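Local coordinates for C381 turret protein (Sulfolobus turreted icosahedral virus, PDB 4IND) that forms the turrets of an archaeal virus, probably building each as a five-subunit assembly of chains with three jelly-roll domains, at residues Y168-L173 / D238-V243. Residues are numbered along the deposited sequence; the frame is centred on the assembly and turned at random.
With 2HP (dihydrogenphosphate ion), chain V; 2HP (dihydrogenphosphate ion), chain U.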
ATOM      1  N   TYR A 168     -29.921 -10.435  12.705  1.00 32.66           N
ATOM      2  CA  TYR A 168     -29.104  -9.354  12.175  1.00 31.32           C
ATOM      3  C   TYR A 168     -27.652  -9.687  12.363  1.00 33.40           C
ATOM      4  O   TYR A 168     -27.279 -10.322  13.343  1.00 37.67           O
ATOM      5  CB  TYR A 168     -29.381  -8.054  12.945  1.00 35.66           C
ATOM      6  CG  TYR A 168     -30.796  -7.549  12.837  1.00 38.59           C
ATOM      7  CD1 TYR A 168     -31.221  -6.848  11.727  1.00 36.33           C
ATOM      8  CD2 TYR A 168     -31.707  -7.780  13.861  1.00 30.51           C
ATOM      9  CE1 TYR A 168     -32.521  -6.391  11.628  1.00 40.47           C
ATOM     10  CE2 TYR A 168     -33.003  -7.325  13.777  1.00 39.82           C
ATOM     11  CZ  TYR A 168     -33.404  -6.634  12.654  1.00 44.68           C
ATOM     12  OH  TYR A 168     -34.692  -6.177  12.563  1.00 51.78           O
ATOM     13  N   ILE A 169     -26.827  -9.234  11.426  1.00 27.34           N
ATOM     14  CA  ILE A 169     -25.386  -9.230  11.626  1.00 25.34           C
ATOM     15  C   ILE A 169     -24.915  -7.850  11.168  1.00 31.02           C
ATOM     16  O   ILE A 169     -25.283  -7.400  10.103  1.00 31.62           O
ATOM     17  CB  ILE A 169     -24.693 -10.321  10.801  1.00 29.86           C
ATOM     18  CG1 ILE A 169     -25.301 -11.688  11.119  1.00 29.49           C
ATOM     19  CG2 ILE A 169     -23.181 -10.328  11.080  1.00 30.53           C
ATOM     20  CD1 ILE A 169     -24.701 -12.846  10.331  1.00 29.50           C
ATOM     21  N   SER A 170     -24.152  -7.153  12.002  1.00 26.38           N
ATOM     22  CA  SER A 170     -23.582  -5.872  11.577  1.00 29.90           C
ATOM     23  C   SER A 170     -22.067  -5.936  11.660  1.00 28.53           C
ATOM     24  O   SER A 170     -21.521  -6.666  12.479  1.00 28.55           O
ATOM     25  CB  SER A 170     -24.074  -4.735  12.477  1.00 36.49           C
ATOM     26  OG  SER A 170     -25.469  -4.579  12.372  1.00 46.69           O
ATOM     27  N   PHE A 171     -21.390  -5.142  10.835  1.00 28.71           N
ATOM     28  CA  PHE A 171     -19.938  -5.027  10.929  1.00 31.44           C
ATOM     29  C   PHE A 171     -19.481  -3.727  10.274  1.00 30.81           C
ATOM     30  O   PHE A 171     -20.205  -3.151   9.474  1.00 35.52           O
ATOM     31  CB  PHE A 171     -19.244  -6.261  10.324  1.00 27.64           C
ATOM     32  CG  PHE A 171     -19.863  -6.754   9.048  1.00 30.74           C
ATOM     33  CD1 PHE A 171     -19.485  -6.229   7.820  1.00 35.93           C
ATOM     34  CD2 PHE A 171     -20.813  -7.757   9.072  1.00 25.50           C
ATOM     35  CE1 PHE A 171     -20.055  -6.685   6.637  1.00 35.57           C
ATOM     36  CE2 PHE A 171     -21.387  -8.223   7.892  1.00 34.31           C
ATOM     37  CZ  PHE A 171     -21.010  -7.686   6.671  1.00 32.39           C
ATOM     38  N   ARG A 172     -18.300  -3.251  10.646  1.00 36.67           N
ATOM     39  CA  ARG A 172     -17.744  -2.026  10.068  1.00 29.89           C
ATOM     40  C   ARG A 172     -16.735  -2.418   9.012  1.00 36.80           C
ATOM     41  O   ARG A 172     -15.894  -3.277   9.253  1.00 38.13           O
ATOM     42  CB  ARG A 172     -17.024  -1.188  11.145  1.00 29.76           C
ATOM     43  CG  ARG A 172     -16.416   0.085  10.595  1.00 37.43           C
ATOM     44  CD  ARG A 172     -15.175   0.570  11.340  1.00 42.18           C
ATOM     45  NE  ARG A 172     -14.014  -0.296  11.121  1.00 43.25           N
ATOM     46  CZ  ARG A 172     -12.830  -0.084  11.699  1.00 53.57           C
ATOM     47  NH1 ARG A 172     -12.669   0.945  12.532  1.00 62.44           N
ATOM     48  NH2 ARG A 172     -11.806  -0.900  11.475  1.00 41.63           N
ATOM     49  N   LEU A 173     -16.811  -1.796   7.838  1.00 32.69           N
ATOM     50  CA  LEU A 173     -15.814  -2.023   6.792  1.00 34.01           C
ATOM     51  C   LEU A 173     -15.135  -0.713   6.466  1.00 32.74           C
ATOM     52  O   LEU A 173     -15.813   0.287   6.233  1.00 33.72           O
ATOM     53  CB  LEU A 173     -16.472  -2.563   5.524  1.00 29.42           C
ATOM     54  CG  LEU A 173     -17.239  -3.868   5.660  1.00 29.32           C
ATOM     55  CD1 LEU A 173     -17.839  -4.259   4.307  1.00 31.26           C
ATOM     56  CD2 LEU A 173     -16.319  -4.971   6.169  1.00 32.15           C
ATOM     57  N   ASP A 238     -20.589   1.330   8.283  1.00 32.56           N
ATOM     58  CA  ASP A 238     -21.336   0.326   9.037  1.00 36.36           C
ATOM     59  C   ASP A 238     -22.323  -0.416   8.139  1.00 29.93           C
ATOM     60  O   ASP A 238     -23.221   0.167   7.529  1.00 34.28           O
ATOM     61  CB  ASP A 238     -21.999   0.932  10.277  1.00 39.26           C
ATOM     62  CG  ASP A 238     -20.982   1.254  11.394  1.00 50.93           C
ATOM     63  OD1 ASP A 238     -20.374   0.322  11.974  1.00 41.51           O
ATOM     64  OD2 ASP A 238     -20.789   2.445  11.692  1.00 56.61           O
ATOM     65  N   VAL A 239     -22.102  -1.711   8.027  1.00 21.67           N
ATOM     66  CA  VAL A 239     -22.905  -2.559   7.139  1.00 25.55           C
ATOM     67  C   VAL A 239     -23.866  -3.378   7.996  1.00 26.88           C
ATOM     68  O   VAL A 239     -23.492  -3.865   9.066  1.00 30.06           O
ATOM     69  CB  VAL A 239     -22.006  -3.475   6.317  1.00 31.84           C
ATOM     70  CG1 VAL A 239     -22.835  -4.409   5.424  1.00 24.42           C
ATOM     71  CG2 VAL A 239     -21.034  -2.642   5.481  1.00 38.07           C
ATOM     72  N   LYS A 240     -25.103  -3.520   7.533  1.00 29.17           N
ATOM     73  CA  LYS A 240     -26.097  -4.303   8.279  1.00 29.19           C
ATOM     74  C   LYS A 240     -26.743  -5.381   7.416  1.00 32.98           C
ATOM     75  O   LYS A 240     -27.280  -5.093   6.345  1.00 32.04           O
ATOM     76  CB  LYS A 240     -27.156  -3.367   8.835  1.00 38.71           C
ATOM     77  CG  LYS A 240     -28.192  -4.048   9.696  1.00 56.94           C
ATOM     78  CD  LYS A 240     -29.170  -3.016  10.227  1.00 65.78           C
ATOM     79  CE  LYS A 240     -30.321  -3.664  10.957  1.00 76.77           C
ATOM     80  NZ  LYS A 240     -31.332  -2.647  11.377  1.00 83.07           N
ATOM     81  N   PHE A 241     -26.672  -6.625   7.878  1.00 27.88           N
ATOM     82  CA  PHE A 241     -27.363  -7.723   7.210  1.00 24.29           C
ATOM     83  C   PHE A 241     -28.601  -8.052   8.041  1.00 33.31           C
ATOM     84  O   PHE A 241     -28.511  -8.167   9.259  1.00 39.20           O
ATOM     85  CB  PHE A 241     -26.450  -8.936   7.108  1.00 30.15           C
ATOM     86  CG  PHE A 241     -27.192 -10.224   6.904  1.00 32.48           C
ATOM     87  CD1 PHE A 241     -27.854 -10.473   5.714  1.00 38.66           C
ATOM     88  CD2 PHE A 241     -27.238 -11.179   7.911  1.00 40.83           C
ATOM     89  CE1 PHE A 241     -28.546 -11.655   5.519  1.00 42.35           C
ATOM     90  CE2 PHE A 241     -27.919 -12.373   7.730  1.00 39.81           C
ATOM     91  CZ  PHE A 241     -28.589 -12.610   6.525  1.00 38.08           C
ATOM     92  N   SER A 242     -29.754  -8.163   7.391  1.00 27.63           N
ATOM     93  CA  SER A 242     -31.002  -8.474   8.086  1.00 30.62           C
ATOM     94  C   SER A 242     -31.677  -9.639   7.407  1.00 34.38           C
ATOM     95  O   SER A 242     -31.795  -9.655   6.177  1.00 35.81           O
ATOM     96  CB  SER A 242     -31.974  -7.291   8.041  1.00 32.55           C
ATOM     97  OG  SER A 242     -31.316  -6.064   8.276  1.00 46.31           O
ATOM     98  N   VAL A 243     -32.139 -10.609   8.194  1.00 33.11           N
ATOM     99  CA  VAL A 243     -32.995 -11.672   7.656  1.00 30.08           C
ATOM    100  C   VAL A 243     -34.418 -11.133   7.712  1.00 33.69           C
ATOM    101  O   VAL A 243     -34.880 -10.704   8.777  1.00 34.29           O
ATOM    102  CB  VAL A 243     -32.902 -12.954   8.505  1.00 32.08           C
ATOM    103  CG1 VAL A 243     -33.800 -14.035   7.913  1.00 28.91           C
ATOM    104  CG2 VAL A 243     -31.462 -13.449   8.588  1.00 32.68           C
TER
HETATM  105  P   2HP V 402     -21.366   5.051   9.405  1.00 48.73           P
HETATM  106  O1  2HP V 402     -22.383   4.500   8.363  1.00 52.26           O
HETATM  107  O2  2HP V 402     -19.977   4.576   9.117  1.00 44.20           O
HETATM  108  O3  2HP V 402     -21.622   4.397  10.718  1.00 48.98           O
HETATM  109  O4  2HP V 402     -21.420   6.592   9.586  1.00 77.42           O
HETATM  110  P   2HP U 401     -10.314  -4.483  11.028  1.00 50.65           P
HETATM  111  O1  2HP U 401     -11.135  -3.697  10.038  1.00 55.48           O
HETATM  112  O2  2HP U 401     -10.515  -3.667  12.268  1.00 35.64           O
HETATM  113  O3  2HP U 401      -8.825  -4.486  10.560  1.00 46.99           O
HETATM  114  O4  2HP U 401     -10.846  -5.926  11.300  1.00 54.88           O
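Ile169 pairs with Phe241, and Phe171 with Val239, each through two backbone hydrogen bonds, joining 168-172 and 238-243 as antiparallel neighbours in one sheet of the middle jelly roll. Phe241 N reaches Ile169 O at 2.7 Å and Val239 N reaches Phe171 O at 2.8 Å, both almost straight; the return bonds are slightly longer. At the non-hydrogen-bonded positions, Tyr168 CA and Ser170 CA make CA-H...O contacts with Phe241 O and Val239 O, respectively.

The sheet face carrying Ile169, Phe171, Val239 and Phe241 is apolar and buried. Ile169 CG1 lies at the edge of the Phe241 ring, 3.8 Å from CD2. The compact, branched Val239 serves two neighbours: CB and CG1 meet Phe171 CE1, while CG2 touches Leu173 CD1. Ile202 of strand 194-203 packs on both Val239 and Phe241.

On the other face, Lys240 runs fully extended from a CG anti to its backbone N (chi1 -176°); this long aliphatic chain lays CE 3.4 Å from Tyr168 CD1 and carries the amine at its outer end. Ser242 OG sits at that ring's edge. Ser170 OG bonds to Asn102.

Arg172 and Asp238 form no mutual salt bridge. Arg172 is long enough for NH2 to donate to one phosphate ion's O1 (3.2 Å) while NH1 pairs with Glu125; Asp238 offers its charge to Arg154 of a second subunit, beside another phosphate. One face is thus apolar and buried, the other polar, its charged end meeting anions and a neighbouring subunit.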